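Local structure of Mgp-operon protein 3 (Mycoplasma pneumoniae, 6RJ1) at residues R130-A135 with W479-D484; G178-N183 with D243-G248; K207-N212 with Q635-V640. The protein is an immunodominant membrane protein, also known as P40/P90, that probably helps this human pathogen adhere to host cells. All blocks are in the same frame, centred on the assembly; numbering follows the deposited sequence.

Contact 1 stands apart from the other two: its centre is about 42 Å from that of contact 2, on the opposite side of the chain's centre, and about 48 Å from that of contact 3. It belongs to the eight-stranded mixed sheet that includes strands 125-135 and 477-482. Contacts 2 and 3, with centres about 28 Å apart and no touch between them, both border the ten-stranded sheet, contact 2 at strand 220-222 and contact 3 at strand 575-577, which pair with each other. Along the chain the segments run 130-135, 178-183, 207-212, 243-248, 479-484, 635-640, so parts of the sequence hundreds of residues apart are woven into one compact body.

Contact 1 (R130-A135 with W479-D484); sequences RKIKLA and WVVGED
Leu134 lies over one face of the Trp479 indole, and this is the tightly packed end of the contact. Its CB sits 3.8 Å from the centroid of the five-membered ring, 23° off the normal, a CH-pi contact. Leu134 CG lies beside its own backbone N (chi1 -59°), and Leu134 CD2 comes over the same face, 3.8 Å from Trp479 CG. At the ring's edge Trp479 NE1 donates to Ala135 O at 2.9 Å, a bent bond (135°) that ties the indole to the backbone of segment 130-135. Further along, Ile132 and Val481 lie alongside, pointing opposite ways, with CG2 of Ile132 3.9 Å from CB of Val481.

The other end is looser and reaches solvent. The Arg130 chain, bent at chi3, carries its guanidinium to the carbonyls of Glu483 and exposed Asp484, the latter over one face, but neither approach has hydrogen-bond geometry. The Glu483 carboxylate turns elsewhere, to Tyr460 and Lys52.

Strand 487-492 runs between these two strands in the sheet, so the contact joins next-but-one neighbours. Strand 114-121 flanks segment 130-135, strand 464-468 flanks segment 479-484, and Tyr451 of helix 446-454 bonds Leu134 O.

Contact 2 (G178-N183 with D243-G248); sequences GLARVN and DSTKEG
Ser244 meets Gly178 where an Asx turn opening at Asp243 packs against helix 176-179. In that turn Asp243 OD1 accepts from Thr245 N at 3.2 Å, the donor standing well above the carboxylate plane, while Asp243 O takes both Lys246 N and Glu247 N. The folded loop thereby presents Ser244 and Thr245 to the segment 178-183.

Ser244 does the gripping. Its OG donates to Gly178 O at 2.6 Å, lying somewhat tilted from the carbonyl plane. The same OG is also hydrogen-bonded to Arg227 N, which leaves the hydroxyl held from two directions. The backbone of Ser244 bonds to Ala177, so backbone and side chain both fasten this residue to the Ala177-Gly178 backbone.

Thr245 lies further along, against Val182. The two side chains stand roughly perpendicular, and the touching branch of the valine is CG2, 3.5 Å from Thr245 OG1. With CG1 anti to the backbone N (chi1 177°), CG2 falls beside that nitrogen and faces the threonine.

Arg181 starts out pointing away from the loop, but bends at chi2 and chi3 (55° and 70°) bring it back. Its CD packs on Ser244 CB at 3.7 Å. Beyond the contact, NH1 forms a salt bridge with Glu167 and the guanidinium makes a cation-pi contact with Tyr662, consistent with a firmly placed, buried charge. The curl is closed inside the segment itself: Arg181 NE donates to Leu179 O at 3.0 Å, coming from above the plane of that carbonyl.

Contact 3 (K207-N212 with Q635-V640); sequences KGLKNN and QTTYPV
A type II beta turn, Leu209 to Asn212, is the element that receives Gln635 here, joining the loop between helix 200-203 and strand 220-222 to the one between strands 614-616 and 650-654. Gln635 bonds it through backbone and side chain alike. Its N donates to Lys210 O at 2.8 Å. The side chain, extended beyond CG, lays OE1 alongside Lys210 CB, where it accepts from Lys210 N at 3.2 Å, tilted 33° from the amide carbonyl plane. Both backbone polar atoms of Lys210 are thus answered by one residue.

The third bond, like the second, is donated by the turn. Asn212 has CG anti to its backbone N (chi1 -168°), and ND2 meets Gln635 O at 2.8 Å, in the carbonyl plane and nearly straight at 163°. Next to this polar patch is a small apolar one: the Leu209 branch meets the Thr637 methyl crosswise, CG of the leucine 3.8 Å from the threonine CG2. Leu209 also touches Gln187 and His191 of helix 187-192.

Because Asn212 OD1 accepts from Gly214 N while ND2 donates to Gln635 O, the two ends of that amide have distinct jobs, which is consistent with one orientation of that amide and ties the turn to the second loop.

Contact 1 (R130-A135 with W479-D484)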
ATOM      1  N   ARG A 130       0.353 -31.133   0.073  1.00 73.58           N
ATOM      2  CA  ARG A 130      -0.615 -30.654   1.057  1.00 72.73           C
ATOM      3  C   ARG A 130      -1.053 -29.207   0.828  1.00 74.17           C
ATOM      4  O   ARG A 130      -0.438 -28.487   0.040  1.00 73.66           O
ATOM      5  CB  ARG A 130      -0.058 -30.836   2.494  1.00 73.58           C
ATOM      6  CG  ARG A 130       1.287 -30.146   2.772  1.00 84.50           C
ATOM      7  CD  ARG A 130       1.791 -30.396   4.178  1.00100.52           C
ATOM      8  NE  ARG A 130       0.861 -29.873   5.183  1.00117.91           N
ATOM      9  CZ  ARG A 130       0.345 -30.591   6.177  1.00132.98           C
ATOM     10  NH1 ARG A 130      -0.509 -30.039   7.025  1.00124.26           N
ATOM     11  NH2 ARG A 130       0.681 -31.867   6.333  1.00112.91           N
ATOM     12  N   LYS A 131      -2.126 -28.795   1.528  1.00 69.56           N
ATOM     13  CA  LYS A 131      -2.673 -27.435   1.511  1.00 68.14           C
ATOM     14  C   LYS A 131      -2.803 -26.877   2.926  1.00 71.40           C
ATOM     15  O   LYS A 131      -3.182 -27.606   3.846  1.00 71.32           O
ATOM     16  CB  LYS A 131      -3.986 -27.324   0.702  1.00 69.55           C
ATOM     17  CG  LYS A 131      -5.162 -28.178   1.178  1.00 76.56           C
ATOM     18  CD  LYS A 131      -6.401 -27.920   0.321  1.00 80.60           C
ATOM     19  CE  LYS A 131      -7.683 -28.412   0.952  1.00 87.93           C
ATOM     20  NZ  LYS A 131      -7.913 -29.860   0.707  1.00104.65           N
ATOM     21  N   ILE A 132      -2.425 -25.604   3.106  1.00 67.93           N
ATOM     22  CA  ILE A 132      -2.486 -24.905   4.394  1.00 67.23           C
ATOM     23  C   ILE A 132      -3.539 -23.803   4.271  1.00 71.86           C
ATOM     24  O   ILE A 132      -3.402 -22.899   3.438  1.00 72.49           O
ATOM     25  CB  ILE A 132      -1.090 -24.363   4.859  1.00 69.67           C
ATOM     26  CG1 ILE A 132      -0.015 -25.477   4.893  1.00 69.05           C
ATOM     27  CG2 ILE A 132      -1.174 -23.644   6.214  1.00 70.14           C
ATOM     28  CD1 ILE A 132       1.020 -25.370   3.835  1.00 68.26           C
ATOM     29  N   LYS A 133      -4.597 -23.901   5.085  1.00 67.15           N
ATOM     30  CA  LYS A 133      -5.696 -22.941   5.108  1.00 66.12           C
ATOM     31  C   LYS A 133      -5.245 -21.621   5.725  1.00 68.81           C
ATOM     32  O   LYS A 133      -4.518 -21.605   6.719  1.00 68.91           O
ATOM     33  CB  LYS A 133      -6.864 -23.528   5.902  1.00 68.10           C
ATOM     34  CG  LYS A 133      -8.226 -22.974   5.547  1.00 73.92           C
ATOM     35  CD  LYS A 133      -9.249 -23.793   6.286  1.00 80.15           C
ATOM     36  CE  LYS A 133     -10.661 -23.379   6.016  1.00 86.71           C
ATOM     37  NZ  LYS A 133     -11.092 -22.299   6.937  1.00 91.87           N
ATOM     38  N   LEU A 134      -5.670 -20.510   5.127  1.00 63.27           N
ATOM     39  CA  LEU A 134      -5.326 -19.187   5.628  1.00 60.53           C
ATOM     40  C   LEU A 134      -6.509 -18.691   6.430  1.00 64.37           C
ATOM     41  O   LEU A 134      -7.427 -18.072   5.898  1.00 64.75           O
ATOM     42  CB  LEU A 134      -4.952 -18.232   4.484  1.00 59.33           C
ATOM     43  CG  LEU A 134      -3.769 -18.642   3.600  1.00 61.68           C
ATOM     44  CD1 LEU A 134      -3.587 -17.659   2.479  1.00 60.70           C
ATOM     45  CD2 LEU A 134      -2.473 -18.795   4.410  1.00 61.25           C
ATOM     46  N   ALA A 135      -6.520 -19.047   7.709  1.00 59.83           N
ATOM     47  CA  ALA A 135      -7.582 -18.695   8.634  1.00 59.34           C
ATOM     48  C   ALA A 135      -7.608 -17.205   8.967  1.00 65.45           C
ATOM     49  O   ALA A 135      -6.562 -16.552   9.020  1.00 64.85           O
ATOM     50  CB  ALA A 135      -7.445 -19.512   9.901  1.00 59.84           C
ATOM     51  N   TRP A 479      -0.054 -13.355   6.981  1.00 60.95           N
ATOM     52  CA  TRP A 479       0.136 -14.713   7.477  1.00 61.11           C
ATOM     53  C   TRP A 479       1.583 -15.121   7.630  1.00 64.92           C
ATOM     54  O   TRP A 479       2.424 -14.710   6.845  1.00 64.26           O
ATOM     55  CB  TRP A 479      -0.561 -15.717   6.553  1.00 59.68           C
ATOM     56  CG  TRP A 479      -2.023 -15.841   6.811  1.00 60.71           C
ATOM     57  CD1 TRP A 479      -2.633 -16.703   7.673  1.00 63.69           C
ATOM     58  CD2 TRP A 479      -3.069 -15.071   6.203  1.00 60.68           C
ATOM     59  NE1 TRP A 479      -3.997 -16.515   7.646  1.00 63.38           N
ATOM     60  CE2 TRP A 479      -4.295 -15.535   6.733  1.00 64.73           C
ATOM     61  CE3 TRP A 479      -3.090 -14.034   5.256  1.00 62.08           C
ATOM     62  CZ2 TRP A 479      -5.526 -14.994   6.350  1.00 63.99           C
ATOM     63  CZ3 TRP A 479      -4.312 -13.502   4.877  1.00 63.72           C
ATOM     64  CH2 TRP A 479      -5.511 -13.980   5.420  1.00 64.41           C
ATOM     65  N   VAL A 480       1.854 -15.930   8.652  1.00 61.50           N
ATOM     66  CA  VAL A 480       3.107 -16.622   8.934  1.00 62.09           C
ATOM     67  C   VAL A 480       2.607 -18.024   9.344  1.00 70.42           C
ATOM     68  O   VAL A 480       2.079 -18.209  10.452  1.00 69.74           O
ATOM     69  CB  VAL A 480       4.035 -15.978  10.003  1.00 64.63           C
ATOM     70  CG1 VAL A 480       5.248 -16.873  10.268  1.00 64.36           C
ATOM     71  CG2 VAL A 480       4.488 -14.587   9.590  1.00 63.69           C
ATOM     72  N   VAL A 481       2.661 -18.967   8.401  1.00 69.83           N
ATOM     73  CA  VAL A 481       2.156 -20.325   8.615  1.00 70.80           C
ATOM     74  C   VAL A 481       3.253 -21.363   8.463  1.00 77.99           C
ATOM     75  O   VAL A 481       4.216 -21.147   7.729  1.00 77.56           O
ATOM     76  CB  VAL A 481       0.917 -20.655   7.722  1.00 74.38           C
ATOM     77  CG1 VAL A 481      -0.298 -19.839   8.128  1.00 74.11           C
ATOM     78  CG2 VAL A 481       1.218 -20.459   6.239  1.00 74.19           C
ATOM     79  N   GLY A 482       3.091 -22.481   9.157  1.00 77.24           N
ATOM     80  CA  GLY A 482       4.012 -23.603   9.059  1.00 78.04           C
ATOM     81  C   GLY A 482       3.593 -24.488   7.905  1.00 84.98           C
ATOM     82  O   GLY A 482       2.394 -24.641   7.634  1.00 85.11           O
ATOM     83  N   GLU A 483       4.576 -25.058   7.201  1.00 83.32           N
ATOM     84  CA  GLU A 483       4.348 -25.970   6.080  1.00 84.00           C
ATOM     85  C   GLU A 483       3.601 -27.219   6.595  1.00 90.54           C
ATOM     86  O   GLU A 483       2.659 -27.690   5.960  1.00 90.68           O
ATOM     87  CB  GLU A 483       5.702 -26.358   5.473  1.00 85.37           C
ATOM     88  CG  GLU A 483       5.627 -26.900   4.060  1.00 96.84           C
ATOM     89  CD  GLU A 483       6.951 -27.341   3.463  1.00116.74           C
ATOM     90  OE1 GLU A 483       6.923 -27.943   2.365  1.00109.46           O
ATOM     91  OE2 GLU A 483       8.011 -27.095   4.086  1.00109.11           O
ATOM     92  N   ASP A 484       4.004 -27.697   7.781  1.00 88.05           N
ATOM     93  CA  ASP A 484       3.467 -28.847   8.499  1.00 88.49           C
ATOM     94  C   ASP A 484       2.022 -28.655   8.995  1.00 92.31           C
ATOM     95  O   ASP A 484       1.327 -29.656   9.195  1.00 92.81           O
ATOM     96  CB  ASP A 484       4.385 -29.166   9.694  1.00 91.19           C
ATOM     97  CG  ASP A 484       4.638 -27.970  10.607  1.00109.73           C
ATOM     98  OD1 ASP A 484       5.288 -26.995  10.151  1.00110.66           O
ATOM     99  OD2 ASP A 484       4.182 -28.005  11.775  1.00119.41           O
TER

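Contact 2 (G178-N183 with D243-G248)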
ATOM      1  N   GLY A 178     -11.983  13.571  -7.370  1.00 60.02           N
ATOM      2  CA  GLY A 178     -12.615  12.450  -6.690  1.00 59.64           C
ATOM      3  C   GLY A 178     -11.963  12.210  -5.342  1.00 64.53           C
ATOM      4  O   GLY A 178     -12.642  11.805  -4.408  1.00 65.14           O
ATOM      5  N   LEU A 179     -10.647  12.477  -5.210  1.00 60.30           N
ATOM      6  CA  LEU A 179      -9.934  12.325  -3.939  1.00 59.84           C
ATOM      7  C   LEU A 179     -10.158  13.518  -2.992  1.00 63.92           C
ATOM      8  O   LEU A 179     -10.027  13.363  -1.774  1.00 63.45           O
ATOM      9  CB  LEU A 179      -8.425  12.113  -4.171  1.00 59.63           C
ATOM     10  CG  LEU A 179      -7.881  10.703  -4.477  1.00 64.27           C
ATOM     11  CD1 LEU A 179      -8.791   9.572  -3.968  1.00 64.20           C
ATOM     12  CD2 LEU A 179      -7.539  10.550  -5.915  1.00 66.07           C
ATOM     13  N   ALA A 180     -10.482  14.704  -3.557  1.00 60.78           N
ATOM     14  CA  ALA A 180     -10.685  15.966  -2.834  1.00 60.75           C
ATOM     15  C   ALA A 180     -11.913  15.990  -1.917  1.00 66.44           C
ATOM     16  O   ALA A 180     -13.039  15.854  -2.385  1.00 66.76           O
ATOM     17  CB  ALA A 180     -10.731  17.136  -3.814  1.00 61.14           C
ATOM     18  N   ARG A 181     -11.686  16.194  -0.613  1.00 63.46           N
ATOM     19  CA  ARG A 181     -12.719  16.267   0.422  1.00 63.47           C
ATOM     20  C   ARG A 181     -12.700  17.679   1.007  1.00 68.77           C
ATOM     21  O   ARG A 181     -11.616  18.212   1.247  1.00 68.93           O
ATOM     22  CB  ARG A 181     -12.397  15.239   1.531  1.00 63.14           C
ATOM     23  CG  ARG A 181     -13.302  14.001   1.622  1.00 72.33           C
ATOM     24  CD  ARG A 181     -13.449  13.155   0.362  1.00 74.51           C
ATOM     25  NE  ARG A 181     -12.254  12.403  -0.026  1.00 74.54           N
ATOM     26  CZ  ARG A 181     -12.171  11.073  -0.023  1.00 86.83           C
ATOM     27  NH1 ARG A 181     -11.070  10.472  -0.443  1.00 64.68           N
ATOM     28  NH2 ARG A 181     -13.193  10.336   0.392  1.00 78.39           N
ATOM     29  N   VAL A 182     -13.882  18.281   1.257  1.00 65.98           N
ATOM     30  CA  VAL A 182     -13.988  19.626   1.841  1.00 66.18           C
ATOM     31  C   VAL A 182     -13.229  19.694   3.174  1.00 71.34           C
ATOM     32  O   VAL A 182     -13.350  18.796   4.007  1.00 70.97           O
ATOM     33  CB  VAL A 182     -15.452  20.150   1.937  1.00 69.38           C
ATOM     34  CG1 VAL A 182     -15.514  21.520   2.613  1.00 68.38           C
ATOM     35  CG2 VAL A 182     -16.096  20.215   0.552  1.00 69.27           C
ATOM     36  N   ASN A 183     -12.385  20.725   3.319  1.00 68.49           N
ATOM     37  CA  ASN A 183     -11.562  20.961   4.501  1.00 67.75           C
ATOM     38  C   ASN A 183     -12.356  20.980   5.796  1.00 69.47           C
ATOM     39  O   ASN A 183     -13.462  21.527   5.855  1.00 68.12           O
ATOM     40  CB  ASN A 183     -10.812  22.288   4.373  1.00 66.74           C
ATOM     41  CG  ASN A 183      -9.430  22.204   3.810  1.00 78.15           C
ATOM     42  OD1 ASN A 183      -8.748  21.168   3.849  1.00 71.14           O
ATOM     43  ND2 ASN A 183      -8.978  23.327   3.303  1.00 73.40           N
ATOM     44  N   ASP A 243     -16.060  14.316  -8.423  1.00 78.14           N
ATOM     45  CA  ASP A 243     -15.657  15.380  -7.511  1.00 77.61           C
ATOM     46  C   ASP A 243     -16.277  15.088  -6.143  1.00 78.88           C
ATOM     47  O   ASP A 243     -17.498  15.161  -5.991  1.00 78.69           O
ATOM     48  CB  ASP A 243     -16.123  16.748  -8.051  1.00 79.89           C
ATOM     49  CG  ASP A 243     -15.446  17.978  -7.460  1.00 93.88           C
ATOM     50  OD1 ASP A 243     -14.840  17.862  -6.364  1.00 94.51           O
ATOM     51  OD2 ASP A 243     -15.523  19.060  -8.092  1.00101.60           O
ATOM     52  N   SER A 244     -15.436  14.741  -5.158  1.00 73.34           N
ATOM     53  CA  SER A 244     -15.874  14.425  -3.799  1.00 72.54           C
ATOM     54  C   SER A 244     -16.234  15.658  -2.953  1.00 77.24           C
ATOM     55  O   SER A 244     -16.723  15.524  -1.827  1.00 76.89           O
ATOM     56  CB  SER A 244     -14.847  13.556  -3.094  1.00 74.14           C
ATOM     57  OG  SER A 244     -15.060  12.202  -3.441  1.00 78.42           O
ATOM     58  N   THR A 245     -16.008  16.848  -3.510  1.00 74.32           N
ATOM     59  CA  THR A 245     -16.336  18.132  -2.910  1.00 74.57           C
ATOM     60  C   THR A 245     -17.800  18.465  -3.270  1.00 78.82           C
ATOM     61  O   THR A 245     -18.442  19.271  -2.589  1.00 78.32           O
ATOM     62  CB  THR A 245     -15.246  19.155  -3.329  1.00 86.21           C
ATOM     63  OG1 THR A 245     -14.262  19.233  -2.295  1.00 87.66           O
ATOM     64  CG2 THR A 245     -15.787  20.551  -3.677  1.00 86.25           C
ATOM     65  N   LYS A 246     -18.338  17.789  -4.303  1.00 76.36           N
ATOM     66  CA  LYS A 246     -19.690  18.018  -4.819  1.00 76.67           C
ATOM     67  C   LYS A 246     -20.636  16.822  -4.698  1.00 80.89           C
ATOM     68  O   LYS A 246     -21.794  17.006  -4.324  1.00 80.02           O
ATOM     69  CB  LYS A 246     -19.620  18.509  -6.277  1.00 79.03           C
ATOM     70  CG  LYS A 246     -19.255  19.984  -6.374  1.00101.91           C
ATOM     71  CD  LYS A 246     -18.581  20.340  -7.696  1.00116.05           C
ATOM     72  CE  LYS A 246     -18.380  21.833  -7.871  1.00130.43           C
ATOM     73  NZ  LYS A 246     -17.402  22.400  -6.900  1.00141.18           N
ATOM     74  N   GLU A 247     -20.158  15.611  -5.027  1.00 78.22           N
ATOM     75  CA  GLU A 247     -20.986  14.403  -5.001  1.00 77.89           C
ATOM     76  C   GLU A 247     -20.471  13.338  -4.031  1.00 81.10           C
ATOM     77  O   GLU A 247     -19.417  13.519  -3.422  1.00 81.26           O
ATOM     78  CB  GLU A 247     -21.181  13.836  -6.427  1.00 79.33           C
ATOM     79  CG  GLU A 247     -21.968  14.750  -7.361  1.00 89.68           C
ATOM     80  CD  GLU A 247     -23.372  15.175  -6.960  1.00108.98           C
ATOM     81  OE1 GLU A 247     -23.814  16.244  -7.441  1.00111.56           O
ATOM     82  OE2 GLU A 247     -24.039  14.446  -6.189  1.00 97.59           O
ATOM     83  N   GLY A 248     -21.235  12.255  -3.887  1.00 75.83           N
ATOM     84  CA  GLY A 248     -20.941  11.164  -2.968  1.00 74.32           C
ATOM     85  C   GLY A 248     -21.573  11.410  -1.608  1.00 76.81           C
ATOM     86  O   GLY A 248     -22.032  12.523  -1.323  1.00 76.96           O
TER

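Contact 3 (K207-N212 with Q635-V640)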
ATOM      1  N   LYS A 207      -3.642  26.265  26.607  1.00 71.93           N
ATOM      2  CA  LYS A 207      -4.426  25.281  25.854  1.00 71.22           C
ATOM      3  C   LYS A 207      -3.522  24.198  25.235  1.00 73.87           C
ATOM      4  O   LYS A 207      -4.013  23.323  24.514  1.00 73.78           O
ATOM      5  CB  LYS A 207      -5.295  25.965  24.773  1.00 73.47           C
ATOM      6  CG  LYS A 207      -6.345  26.941  25.308  1.00 80.28           C
ATOM      7  CD  LYS A 207      -7.641  26.264  25.708  1.00 88.52           C
ATOM      8  CE  LYS A 207      -8.653  27.258  26.210  1.00 92.92           C
ATOM      9  NZ  LYS A 207      -9.978  26.620  26.387  1.00100.54           N
ATOM     10  N   GLY A 208      -2.225  24.252  25.554  1.00 68.68           N
ATOM     11  CA  GLY A 208      -1.230  23.305  25.063  1.00 67.82           C
ATOM     12  C   GLY A 208      -0.792  23.591  23.648  1.00 70.47           C
ATOM     13  O   GLY A 208      -0.373  22.682  22.927  1.00 70.15           O
ATOM     14  N   LEU A 209      -0.889  24.879  23.258  1.00 65.62           N
ATOM     15  CA  LEU A 209      -0.569  25.407  21.937  1.00 63.86           C
ATOM     16  C   LEU A 209       0.367  26.622  22.035  1.00 67.05           C
ATOM     17  O   LEU A 209       0.286  27.523  21.198  1.00 66.95           O
ATOM     18  CB  LEU A 209      -1.879  25.787  21.206  1.00 63.16           C
ATOM     19  CG  LEU A 209      -2.809  24.643  20.824  1.00 66.02           C
ATOM     20  CD1 LEU A 209      -4.222  25.122  20.679  1.00 65.17           C
ATOM     21  CD2 LEU A 209      -2.341  23.944  19.563  1.00 68.10           C
ATOM     22  N   LYS A 210       1.257  26.644  23.051  1.00 62.54           N
ATOM     23  CA  LYS A 210       2.239  27.714  23.267  1.00 61.73           C
ATOM     24  C   LYS A 210       3.037  27.948  21.987  1.00 66.16           C
ATOM     25  O   LYS A 210       3.513  26.994  21.368  1.00 65.80           O
ATOM     26  CB  LYS A 210       3.193  27.362  24.425  1.00 63.53           C
ATOM     27  CG  LYS A 210       3.989  28.545  24.954  1.00 78.06           C
ATOM     28  CD  LYS A 210       4.866  28.166  26.139  1.00 90.71           C
ATOM     29  CE  LYS A 210       6.322  28.090  25.785  1.00106.81           C
ATOM     30  NZ  LYS A 210       7.166  27.948  27.002  1.00118.14           N
ATOM     31  N   ASN A 211       3.104  29.218  21.563  1.00 62.65           N
ATOM     32  CA  ASN A 211       3.818  29.723  20.385  1.00 61.76           C
ATOM     33  C   ASN A 211       3.376  29.085  19.061  1.00 65.74           C
ATOM     34  O   ASN A 211       4.099  29.209  18.071  1.00 66.19           O
ATOM     35  CB  ASN A 211       5.342  29.629  20.571  1.00 61.18           C
ATOM     36  CG  ASN A 211       5.853  30.342  21.791  1.00 83.94           C
ATOM     37  OD1 ASN A 211       5.659  31.550  21.961  1.00 79.31           O
ATOM     38  ND2 ASN A 211       6.518  29.601  22.667  1.00 76.50           N
ATOM     39  N   ASN A 212       2.188  28.439  19.022  1.00 61.58           N
ATOM     40  CA  ASN A 212       1.681  27.835  17.787  1.00 61.00           C
ATOM     41  C   ASN A 212       1.231  28.965  16.869  1.00 66.24           C
ATOM     42  O   ASN A 212       0.344  29.736  17.246  1.00 65.27           O
ATOM     43  CB  ASN A 212       0.549  26.852  18.050  1.00 60.55           C
ATOM     44  CG  ASN A 212       0.197  25.991  16.862  1.00 72.91           C
ATOM     45  OD1 ASN A 212      -0.283  26.468  15.828  1.00 66.61           O
ATOM     46  ND2 ASN A 212       0.412  24.698  16.990  1.00 61.31           N
ATOM     47  N   GLN A 635       4.413  24.487  20.593  1.00 63.08           N
ATOM     48  CA  GLN A 635       3.494  23.428  20.980  1.00 61.47           C
ATOM     49  C   GLN A 635       2.409  23.143  19.979  1.00 63.30           C
ATOM     50  O   GLN A 635       1.914  24.029  19.283  1.00 61.85           O
ATOM     51  CB  GLN A 635       2.888  23.708  22.355  1.00 62.35           C
ATOM     52  CG  GLN A 635       3.818  23.373  23.504  1.00 60.61           C
ATOM     53  CD  GLN A 635       3.217  23.678  24.846  1.00 76.99           C
ATOM     54  OE1 GLN A 635       2.118  24.236  24.969  1.00 70.42           O
ATOM     55  NE2 GLN A 635       3.942  23.316  25.895  1.00 74.75           N
ATOM     56  N   THR A 636       1.992  21.892  19.994  1.00 60.58           N
ATOM     57  CA  THR A 636       0.989  21.304  19.128  1.00 60.97           C
ATOM     58  C   THR A 636       0.148  20.354  19.999  1.00 65.59           C
ATOM     59  O   THR A 636       0.673  19.801  20.967  1.00 66.92           O
ATOM     60  CB  THR A 636       1.706  20.735  17.860  1.00 73.90           C
ATOM     61  OG1 THR A 636       0.766  20.177  16.964  1.00 79.37           O
ATOM     62  CG2 THR A 636       2.847  19.732  18.169  1.00 69.46           C
ATOM     63  N   THR A 637      -1.168  20.263  19.757  1.00 60.88           N
ATOM     64  CA  THR A 637      -2.052  19.396  20.554  1.00 60.06           C
ATOM     65  C   THR A 637      -3.147  18.813  19.662  1.00 61.59           C
ATOM     66  O   THR A 637      -3.458  19.408  18.637  1.00 61.72           O
ATOM     67  CB  THR A 637      -2.564  20.111  21.848  1.00 64.31           C
ATOM     68  OG1 THR A 637      -2.951  19.141  22.824  1.00 62.17           O
ATOM     69  CG2 THR A 637      -3.719  21.081  21.598  1.00 58.57           C
ATOM     70  N   TYR A 638      -3.721  17.667  20.050  1.00 56.75           N
ATOM     71  CA  TYR A 638      -4.787  16.987  19.304  1.00 56.48           C
ATOM     72  C   TYR A 638      -6.059  17.870  19.182  1.00 61.45           C
ATOM     73  O   TYR A 638      -6.428  18.518  20.159  1.00 59.68           O
ATOM     74  CB  TYR A 638      -5.120  15.612  19.945  1.00 56.51           C
ATOM     75  CG  TYR A 638      -5.938  14.710  19.047  1.00 56.93           C
ATOM     76  CD1 TYR A 638      -5.325  13.883  18.115  1.00 57.72           C
ATOM     77  CD2 TYR A 638      -7.326  14.731  19.085  1.00 59.00           C
ATOM     78  CE1 TYR A 638      -6.076  13.100  17.236  1.00 58.55           C
ATOM     79  CE2 TYR A 638      -8.088  13.972  18.196  1.00 59.45           C
ATOM     80  CZ  TYR A 638      -7.459  13.145  17.286  1.00 65.31           C
ATOM     81  OH  TYR A 638      -8.212  12.370  16.443  1.00 68.24           O
ATOM     82  N   PRO A 639      -6.741  17.881  18.004  1.00 59.55           N
ATOM     83  CA  PRO A 639      -7.946  18.729  17.841  1.00 59.68           C
ATOM     84  C   PRO A 639      -9.211  18.289  18.596  1.00 64.84           C
ATOM     85  O   PRO A 639     -10.219  17.927  17.980  1.00 64.80           O
ATOM     86  CB  PRO A 639      -8.167  18.724  16.326  1.00 61.21           C
ATOM     87  CG  PRO A 639      -7.595  17.433  15.870  1.00 65.23           C
ATOM     88  CD  PRO A 639      -6.389  17.213  16.734  1.00 60.42           C
ATOM     89  N   VAL A 640      -9.166  18.356  19.936  1.00 62.10           N
ATOM     90  CA  VAL A 640     -10.264  18.068  20.869  1.00 61.87           C
ATOM     91  C   VAL A 640     -10.197  19.142  21.962  1.00 67.35           C
ATOM     92  O   VAL A 640      -9.159  19.254  22.634  1.00 67.52           O
ATOM     93  CB  VAL A 640     -10.224  16.624  21.456  1.00 65.04           C
ATOM     94  CG1 VAL A 640     -11.166  16.472  22.651  1.00 64.41           C
ATOM     95  CG2 VAL A 640     -10.549  15.583  20.393  1.00 64.93           C
TER